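Local atomic coordinates of uncharacterized protein YjhP (PDB entry 1NKV), a protein that is of unknown function but has the Rossmann-like fold of a methyltransferase and probably transfers methyl groups. Residues Leu28-Arg33 with Val182-Leu186; Gly59-Thr63 with Glu86-Phe90; Lys103-Ala107 with Ser129-Ile135. All blocks are in the same frame, centred on the assembly; numbering follows the deposited sequence.

Contact 1 of 3, residues Leu28-Arg33 with Val182-Leu186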
loop_
_atom_site.group_PDB
_atom_site.type_symbol
_atom_site.label_atom_id
_atom_site.label_comp_id
_atom_site.label_asym_id
_atom_site.label_seq_id
_atom_site.Cartn_x
_atom_site.Cartn_y
_atom_site.Cartn_z
ATOM N N LEU C 28 -1.065 -11.245 -8.420
ATOM C CA LEU C 28 -1.413 -11.494 -9.813
ATOM C C LEU C 28 -1.883 -12.912 -10.033
ATOM O O LEU C 28 -3.010 -13.144 -10.474
ATOM C CB LEU C 28 -0.224 -11.243 -10.744
ATOM C CG LEU C 28 -0.590 -10.638 -12.113
ATOM C CD1 LEU C 28 0.529 -10.977 -13.093
ATOM C CD2 LEU C 28 -1.913 -11.124 -12.634
ATOM N N GLY C 29 -1.002 -13.859 -9.737
ATOM C CA GLY C 29 -1.340 -15.255 -9.916
ATOM C C GLY C 29 -2.540 -15.678 -9.102
ATOM O O GLY C 29 -3.176 -16.669 -9.427
ATOM N N ARG C 30 -2.865 -14.929 -8.056
ATOM C CA ARG C 30 -3.993 -15.278 -7.208
ATOM C C ARG C 30 -5.300 -14.867 -7.863
ATOM O O ARG C 30 -6.228 -15.669 -7.969
ATOM C CB ARG C 30 -3.869 -14.585 -5.846
ATOM C CG ARG C 30 -4.690 -15.205 -4.698
ATOM C CD ARG C 30 -4.813 -14.247 -3.495
ATOM N NE ARG C 30 -3.516 -13.718 -3.063
ATOM C CZ ARG C 30 -3.245 -12.427 -2.884
ATOM N NH1 ARG C 30 -4.194 -11.516 -3.097
ATOM N NH2 ARG C 30 -2.021 -12.048 -2.510
ATOM N N VAL C 31 -5.375 -13.616 -8.300
ATOM C CA VAL C 31 -6.596 -13.116 -8.914
ATOM C C VAL C 31 -6.882 -13.852 -10.215
ATOM O O VAL C 31 -8.021 -13.931 -10.661
ATOM C CB VAL C 31 -6.531 -11.578 -9.164
ATOM C CG1 VAL C 31 -6.387 -10.854 -7.846
ATOM C CG2 VAL C 31 -5.384 -11.233 -10.092
ATOM N N LEU C 32 -5.840 -14.406 -10.815
ATOM C CA LEU C 32 -5.997 -15.135 -12.058
ATOM C C LEU C 32 -6.786 -16.419 -11.836
ATOM O O LEU C 32 -7.236 -17.052 -12.791
ATOM C CB LEU C 32 -4.621 -15.445 -12.651
ATOM C CG LEU C 32 -4.249 -14.648 -13.900
ATOM C CD1 LEU C 32 -4.602 -13.186 -13.751
ATOM C CD2 LEU C 32 -2.778 -14.834 -14.171
ATOM N N ARG C 33 -6.961 -16.788 -10.569
ATOM C CA ARG C 33 -7.687 -18.000 -10.192
ATOM C C ARG C 33 -7.364 -19.174 -11.118
ATOM O O ARG C 33 -8.256 -19.806 -11.675
ATOM C CB ARG C 33 -9.198 -17.729 -10.177
ATOM C CG ARG C 33 -9.693 -16.992 -8.925
ATOM C CD ARG C 33 -10.113 -15.539 -9.192
ATOM N NE ARG C 33 -11.446 -15.436 -9.779
ATOM C CZ ARG C 33 -12.038 -14.297 -10.132
ATOM N NH1 ARG C 33 -11.412 -13.136 -9.959
ATOM N NH2 ARG C 33 -13.263 -14.321 -10.661
ATOM N N VAL C 182 -10.077 -8.570 -18.294
ATOM C CA VAL C 182 -10.774 -9.208 -17.184
ATOM C C VAL C 182 -10.015 -9.210 -15.856
ATOM O O VAL C 182 -10.409 -9.879 -14.892
ATOM C CB VAL C 182 -11.137 -10.660 -17.548
ATOM C CG1 VAL C 182 -11.908 -10.652 -18.841
ATOM C CG2 VAL C 182 -9.873 -11.519 -17.681
ATOM N N GLU C 183 -8.920 -8.469 -15.810
ATOM C CA GLU C 183 -8.154 -8.390 -14.597
ATOM C C GLU C 183 -7.159 -7.261 -14.688
ATOM O O GLU C 183 -6.766 -6.857 -15.780
ATOM C CB GLU C 183 -7.421 -9.685 -14.350
ATOM C CG GLU C 183 -6.966 -9.791 -12.934
ATOM C CD GLU C 183 -8.142 -9.909 -12.005
ATOM O OE1 GLU C 183 -8.930 -10.850 -12.222
ATOM O OE2 GLU C 183 -8.282 -9.079 -11.067
HETATM N N MSE C 184 -6.715 -6.771 -13.539
HETATM C CA MSE C 184 -5.791 -5.659 -13.563
HETATM C C MSE C 184 -5.078 -5.450 -12.236
HETATM O O MSE C 184 -5.704 -5.250 -11.198
HETATM C CB MSE C 184 -6.568 -4.406 -13.951
HETATM C CG MSE C 184 -5.770 -3.143 -14.111
HETATM SE SE MSE C 184 -7.006 -1.667 -14.396
HETATM C CE MSE C 184 -7.551 -1.410 -12.555
ATOM N N VAL C 185 -3.757 -5.503 -12.281
ATOM C CA VAL C 185 -2.970 -5.291 -11.097
ATOM C C VAL C 185 -2.032 -4.133 -11.397
ATOM O O VAL C 185 -1.091 -4.261 -12.177
ATOM C CB VAL C 185 -2.184 -6.557 -10.737
ATOM C CG1 VAL C 185 -1.294 -6.299 -9.537
ATOM C CG2 VAL C 185 -3.161 -7.705 -10.446
ATOM N N LEU C 186 -2.304 -2.987 -10.780
ATOM C CA LEU C 186 -1.500 -1.781 -10.987
ATOM C C LEU C 186 -0.483 -1.561 -9.879
ATOM O O LEU C 186 -0.749 -1.874 -8.728
ATOM C CB LEU C 186 -2.434 -0.591 -11.039
ATOM C CG LEU C 186 -3.543 -0.790 -12.050
ATOM C CD1 LEU C 186 -4.655 0.206 -11.807
ATOM C CD2 LEU C 186 -2.956 -0.659 -13.435
#
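L28 and V185 come within 6.5 Å of each other at their CA atoms, and L32 lies across from E183, so the end of helix 22-31 runs in the opposite sense to strand 183-186. This is helix-on-sheet packing in a Rossmann-like methyltransferase fold, at the strand that forms one edge of the sheet within the chain. V185 rests against the helix through one branch: its CG2 stands 4.2 Å from CG of L28 and equally far from CG2 of V31. V31 also meets E183, its CG2 lying 3.6 Å from E183 CG. The glutamate leaves the backbone with CG anti to N (chi1 -163°) and then bends at chi2, which folds its carboxylate back over the V31 side chain. L32 touches the same CG with its CD1 branch. L28 and L32 continue onto L137 of strand 134-143, while R194 NH2 of the second subunit hydrogen-bonds to M184 O and makes a long, weak ion pair with E183 OE2. R33 adds a charge without a bond: its guanidinium is turned 73° from the carboxylate plane, and NH1 stays 4.1 Å from E183 OE1, which lies well out of the guanidinium plane.

Contact 2 of 3, residues Gly59-Thr63 with Glu86-Phe90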
loop_
_atom_site.group_PDB
_atom_site.type_symbol
_atom_site.label_atom_id
_atom_site.label_comp_id
_atom_site.label_asym_id
_atom_site.label_seq_id
_atom_site.Cartn_x
_atom_site.Cartn_y
_atom_site.Cartn_z
ATOM N N GLY C 59 0.458 -24.281 -8.091
ATOM C CA GLY C 59 0.799 -25.545 -8.714
ATOM C C GLY C 59 0.471 -25.636 -10.187
ATOM O O GLY C 59 -0.429 -26.372 -10.574
ATOM N N ILE C 60 1.196 -24.912 -11.026
ATOM C CA ILE C 60 0.908 -24.971 -12.450
ATOM C C ILE C 60 2.095 -25.375 -13.314
ATOM O O ILE C 60 3.207 -25.527 -12.825
ATOM C CB ILE C 60 0.341 -23.628 -12.929
ATOM C CG1 ILE C 60 1.201 -22.467 -12.426
ATOM C CG2 ILE C 60 -1.070 -23.473 -12.418
ATOM C CD1 ILE C 60 2.499 -22.281 -13.172
ATOM N N THR C 61 1.849 -25.572 -14.602
ATOM C CA THR C 61 2.918 -25.950 -15.516
ATOM C C THR C 61 3.339 -24.678 -16.258
ATOM O O THR C 61 2.601 -23.688 -16.273
ATOM C CB THR C 61 2.434 -27.031 -16.531
ATOM O OG1 THR C 61 1.910 -28.157 -15.819
ATOM C CG2 THR C 61 3.585 -27.507 -17.404
ATOM N N GLY C 62 4.519 -24.680 -16.862
ATOM C CA GLY C 62 4.921 -23.482 -17.555
ATOM C C GLY C 62 6.270 -23.576 -18.205
ATOM O O GLY C 62 7.018 -24.512 -17.944
ATOM N N THR C 63 6.565 -22.598 -19.056
ATOM C CA THR C 63 7.831 -22.540 -19.760
ATOM C C THR C 63 8.216 -21.088 -20.038
ATOM O O THR C 63 7.411 -20.315 -20.556
ATOM C CB THR C 63 7.762 -23.362 -21.074
ATOM O OG1 THR C 63 8.747 -22.878 -21.997
ATOM C CG2 THR C 63 6.378 -23.283 -21.692
ATOM N N GLU C 86 10.023 -29.829 -12.316
ATOM C CA GLU C 86 9.403 -30.865 -13.123
ATOM C C GLU C 86 8.173 -30.258 -13.795
ATOM O O GLU C 86 7.583 -30.841 -14.707
ATOM C CB GLU C 86 8.996 -32.042 -12.230
ATOM C CG GLU C 86 8.689 -33.329 -12.987
ATOM C CD GLU C 86 9.945 -34.088 -13.413
ATOM O OE1 GLU C 86 10.935 -33.439 -13.835
ATOM O OE2 GLU C 86 9.935 -35.340 -13.336
ATOM N N ARG C 87 7.803 -29.067 -13.336
ATOM C CA ARG C 87 6.649 -28.357 -13.861
ATOM C C ARG C 87 7.038 -27.187 -14.752
ATOM O O ARG C 87 6.464 -26.994 -15.825
ATOM C CB ARG C 87 5.796 -27.857 -12.701
ATOM C CG ARG C 87 4.957 -28.931 -12.043
ATOM C CD ARG C 87 4.344 -28.404 -10.756
ATOM N NE ARG C 87 3.009 -28.948 -10.507
ATOM C CZ ARG C 87 2.314 -28.734 -9.394
ATOM N NH1 ARG C 87 2.831 -27.991 -8.425
ATOM N NH2 ARG C 87 1.099 -29.253 -9.258
ATOM N N VAL C 88 8.026 -26.421 -14.308
ATOM C CA VAL C 88 8.489 -25.251 -15.043
ATOM C C VAL C 88 9.747 -25.481 -15.871
ATOM O O VAL C 88 10.788 -25.866 -15.343
ATOM C CB VAL C 88 8.762 -24.096 -14.085
ATOM C CG1 VAL C 88 9.400 -22.947 -14.829
ATOM C CG2 VAL C 88 7.465 -23.655 -13.441
ATOM N N HIS C 89 9.652 -25.210 -17.168
ATOM C CA HIS C 89 10.773 -25.390 -18.082
ATOM C C HIS C 89 11.313 -24.043 -18.593
ATOM O O HIS C 89 10.565 -23.079 -18.738
ATOM C CB HIS C 89 10.314 -26.261 -19.256
ATOM C CG HIS C 89 11.395 -26.574 -20.240
ATOM N ND1 HIS C 89 12.567 -27.205 -19.883
ATOM C CD2 HIS C 89 11.482 -26.344 -21.572
ATOM C CE1 HIS C 89 13.330 -27.351 -20.951
ATOM N NE2 HIS C 89 12.694 -26.837 -21.990
ATOM N N PHE C 90 12.609 -23.974 -18.873
ATOM C CA PHE C 90 13.200 -22.737 -19.363
ATOM C C PHE C 90 14.059 -22.982 -20.596
ATOM O O PHE C 90 14.691 -24.030 -20.724
ATOM C CB PHE C 90 14.028 -22.069 -18.256
ATOM C CG PHE C 90 13.194 -21.400 -17.188
ATOM C CD1 PHE C 90 12.452 -20.260 -17.472
ATOM C CD2 PHE C 90 13.147 -21.913 -15.896
ATOM C CE1 PHE C 90 11.685 -19.649 -16.481
ATOM C CE2 PHE C 90 12.382 -21.307 -14.903
ATOM C CZ PHE C 90 11.655 -20.179 -15.196
#
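G62 and T63 pair with V88 and H89 near the start of two neighbouring parallel strands, 62-65 and 88-91, in a beta-alpha-beta unit whose connection runs through helix 73-81. The pairing is carried by both backbone polar atoms of G62. Its N donates to R87 O at 3.2 Å, and its O accepts from H89 N at 2.8 Å in a nearly straight bond, 168° at the hydrogen. The carbonyl of G62 also receives a CA-H...O contact from V88 CA, and T63 CA makes another to H89 O.

T63 and H89 send their side chains to one face of the sheet, with CB of T63 4.3 Å from CB of H89. H89 carries CG anti to its backbone N (chi1 -177°), and T63 OG1 lies obliquely to the ring. V88 points to the other face; there G62, lacking a side chain, presents only backbone beside it. Ahead of this pairing, R87 reaches back along G59 and I60. Its CB lies 3.5 Å from I60 O, and its guanidinium lies flat against the backbone, with G59 C 3.6 Å above the plane and over its centre. T61 adds its methyl, CG2, which sits 3.3 Å from R87 O.

In relatives of this family AdoMet binds at the C-terminal ends of the parallel strands, so this contact, where the two strands begin, probably lies at the opposite end of the strands from any such site. T61 and T63 form backbone hydrogen bonds on the other flank, with T38 and with I40 and D42, which places strand 62-65 between 40-43 and 88-91. V88 packs on L51 and A55 of helix 49-57, and F90 on A75 and K76 of helix 73-81.

Contact 3 of 3, residues Lys103-Ala107 with Ser129-Ile135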
loop_
_atom_site.group_PDB
_atom_site.type_symbol
_atom_site.label_atom_id
_atom_site.label_comp_id
_atom_site.label_asym_id
_atom_site.label_seq_id
_atom_site.Cartn_x
_atom_site.Cartn_y
_atom_site.Cartn_z
ATOM N N LYS C 103 -1.013 -25.448 -27.141
ATOM C CA LYS C 103 -1.422 -24.123 -26.691
ATOM C C LYS C 103 -1.363 -24.058 -25.168
ATOM O O LYS C 103 -1.293 -25.083 -24.492
ATOM C CB LYS C 103 -2.854 -23.824 -27.143
ATOM C CG LYS C 103 -3.156 -24.073 -28.612
ATOM C CD LYS C 103 -2.369 -23.158 -29.526
ATOM C CE LYS C 103 -3.041 -23.028 -30.887
ATOM N NZ LYS C 103 -4.411 -22.440 -30.759
ATOM N N CYS C 104 -1.386 -22.850 -24.627
ATOM C CA CYS C 104 -1.369 -22.699 -23.191
ATOM C C CYS C 104 -2.571 -21.861 -22.809
ATOM O O CYS C 104 -3.277 -21.347 -23.676
ATOM C CB CYS C 104 -0.079 -22.028 -22.728
ATOM S SG CYS C 104 0.226 -20.484 -23.510
ATOM N N ASP C 105 -2.787 -21.735 -21.504
ATOM C CA ASP C 105 -3.907 -20.989 -20.944
ATOM C C ASP C 105 -3.554 -19.576 -20.521
ATOM O O ASP C 105 -4.430 -18.726 -20.375
ATOM C CB ASP C 105 -4.440 -21.743 -19.743
ATOM C CG ASP C 105 -4.461 -23.235 -19.977
ATOM O OD1 ASP C 105 -5.139 -23.659 -20.938
ATOM O OD2 ASP C 105 -3.794 -23.979 -19.213
ATOM N N VAL C 106 -2.274 -19.328 -20.294
ATOM C CA VAL C 106 -1.848 -18.003 -19.887
ATOM C C VAL C 106 -0.537 -17.631 -20.571
ATOM O O VAL C 106 0.490 -18.271 -20.356
ATOM C CB VAL C 106 -1.654 -17.922 -18.344
ATOM C CG1 VAL C 106 -1.264 -16.520 -17.948
ATOM C CG2 VAL C 106 -2.912 -18.331 -17.633
ATOM N N ALA C 107 -0.569 -16.610 -21.412
ATOM C CA ALA C 107 0.647 -16.176 -22.091
ATOM C C ALA C 107 1.064 -14.834 -21.506
ATOM O O ALA C 107 0.384 -13.831 -21.679
ATOM C CB ALA C 107 0.394 -16.047 -23.590
ATOM N N SER C 129 -0.040 -19.026 -29.762
ATOM C CA SER C 129 0.168 -20.157 -28.885
ATOM C C SER C 129 -0.748 -20.127 -27.679
ATOM O O SER C 129 -0.469 -20.763 -26.668
ATOM C CB SER C 129 1.617 -20.158 -28.433
ATOM O OG SER C 129 1.950 -18.876 -27.938
ATOM N N LEU C 130 -1.847 -19.398 -27.788
ATOM C CA LEU C 130 -2.774 -19.280 -26.680
ATOM C C LEU C 130 -4.113 -19.905 -27.017
ATOM O O LEU C 130 -4.664 -19.649 -28.086
ATOM C CB LEU C 130 -2.967 -17.808 -26.339
ATOM C CG LEU C 130 -3.662 -17.503 -25.025
ATOM C CD1 LEU C 130 -2.756 -17.906 -23.890
ATOM C CD2 LEU C 130 -3.985 -16.031 -24.942
ATOM N N LYS C 131 -4.638 -20.724 -26.110
ATOM C CA LYS C 131 -5.933 -21.375 -26.325
ATOM C C LYS C 131 -7.051 -20.360 -26.532
ATOM O O LYS C 131 -6.975 -19.230 -26.057
ATOM C CB LYS C 131 -6.294 -22.271 -25.140
ATOM C CG LYS C 131 -5.336 -23.425 -24.912
ATOM C CD LYS C 131 -5.883 -24.389 -23.875
ATOM C CE LYS C 131 -4.902 -25.519 -23.577
ATOM N NZ LYS C 131 -3.657 -25.057 -22.874
ATOM N N PRO C 132 -8.113 -20.758 -27.249
ATOM C CA PRO C 132 -9.240 -19.852 -27.502
ATOM C C PRO C 132 -9.852 -19.400 -26.174
ATOM O O PRO C 132 -10.216 -20.225 -25.322
ATOM C CB PRO C 132 -10.189 -20.713 -28.339
ATOM C CG PRO C 132 -9.232 -21.617 -29.086
ATOM C CD PRO C 132 -8.295 -22.029 -27.969
ATOM N N GLY C 133 -9.951 -18.088 -25.998
ATOM C CA GLY C 133 -10.486 -17.555 -24.761
ATOM C C GLY C 133 -9.455 -17.683 -23.650
ATOM O O GLY C 133 -9.792 -17.911 -22.486
ATOM N N GLY C 134 -8.186 -17.545 -24.022
ATOM C CA GLY C 134 -7.117 -17.637 -23.051
ATOM C C GLY C 134 -6.763 -16.262 -22.521
ATOM O O GLY C 134 -7.110 -15.247 -23.120
ATOM N N ILE C 135 -6.065 -16.233 -21.391
ATOM C CA ILE C 135 -5.665 -14.986 -20.759
ATOM C C ILE C 135 -4.303 -14.537 -21.263
ATOM O O ILE C 135 -3.364 -15.330 -21.338
ATOM C CB ILE C 135 -5.587 -15.149 -19.228
ATOM C CG1 ILE C 135 -6.893 -15.718 -18.692
ATOM C CG2 ILE C 135 -5.349 -13.806 -18.571
ATOM C CD1 ILE C 135 -6.878 -15.951 -17.216
#
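K131 NZ is gripped by two oxygens of the facing segment: it forms a salt bridge with D105 OD1 at 2.8 Å and donates to K103 O at 2.9 Å. It meets both from above, standing 52° out of the carboxylate plane and 58° out of the K103 carbonyl plane. The lysine chain runs extended beside C104 O and turns only at chi4 (68°), which swings the ammonium between its acceptors. With an alanine in place of this lysine, D105 OD1 would probably lose its cationic mate and K103 O this donor. D105 OD2 has a separate partner, R39 N.

The backbones pair in parallel in two places, C104 with L130 and V106 with I135, separated by a type II turn from K131 to G134. K131 N bonds to C104 O at 2.9 Å, and beyond the turn A107 N bonds to I135 O at 3.1 Å. CD1 of L130 packs 3.7 Å from A107 CB and 4.0 Å from C104 SG.

Although predicted to lie in a membrane-spanning helix, V106 and A107 are part of a sheet strand here. Strand 104-109 runs between 40-43 and 134-143, with C104 on L41 and V106 on I40, while S129 OG bonds to L125 O of helix 124-128.

From the N terminus, helix 22-31 opens the longest loop, which contact 1 closes only when the chain returns as strand 183-186. Contacts 2 and 3 are both nested inside it and follow one another in series. Contact 2 closes the short crossover from strand 62-65 to 88-91, the edge strand at the far end of the sheet from 183-186. Contact 3 then closes the loop through helix 124-128 by pairing strand 104-109 with 130-131 and the start of 134-143. All three reach one seven-stranded sheet: contacts 2 and 3 join strands, their centres about 15 Å apart, whereas contact 1 lays a helix against the opposite edge strand, its centre about 19 Å from that of contact 2.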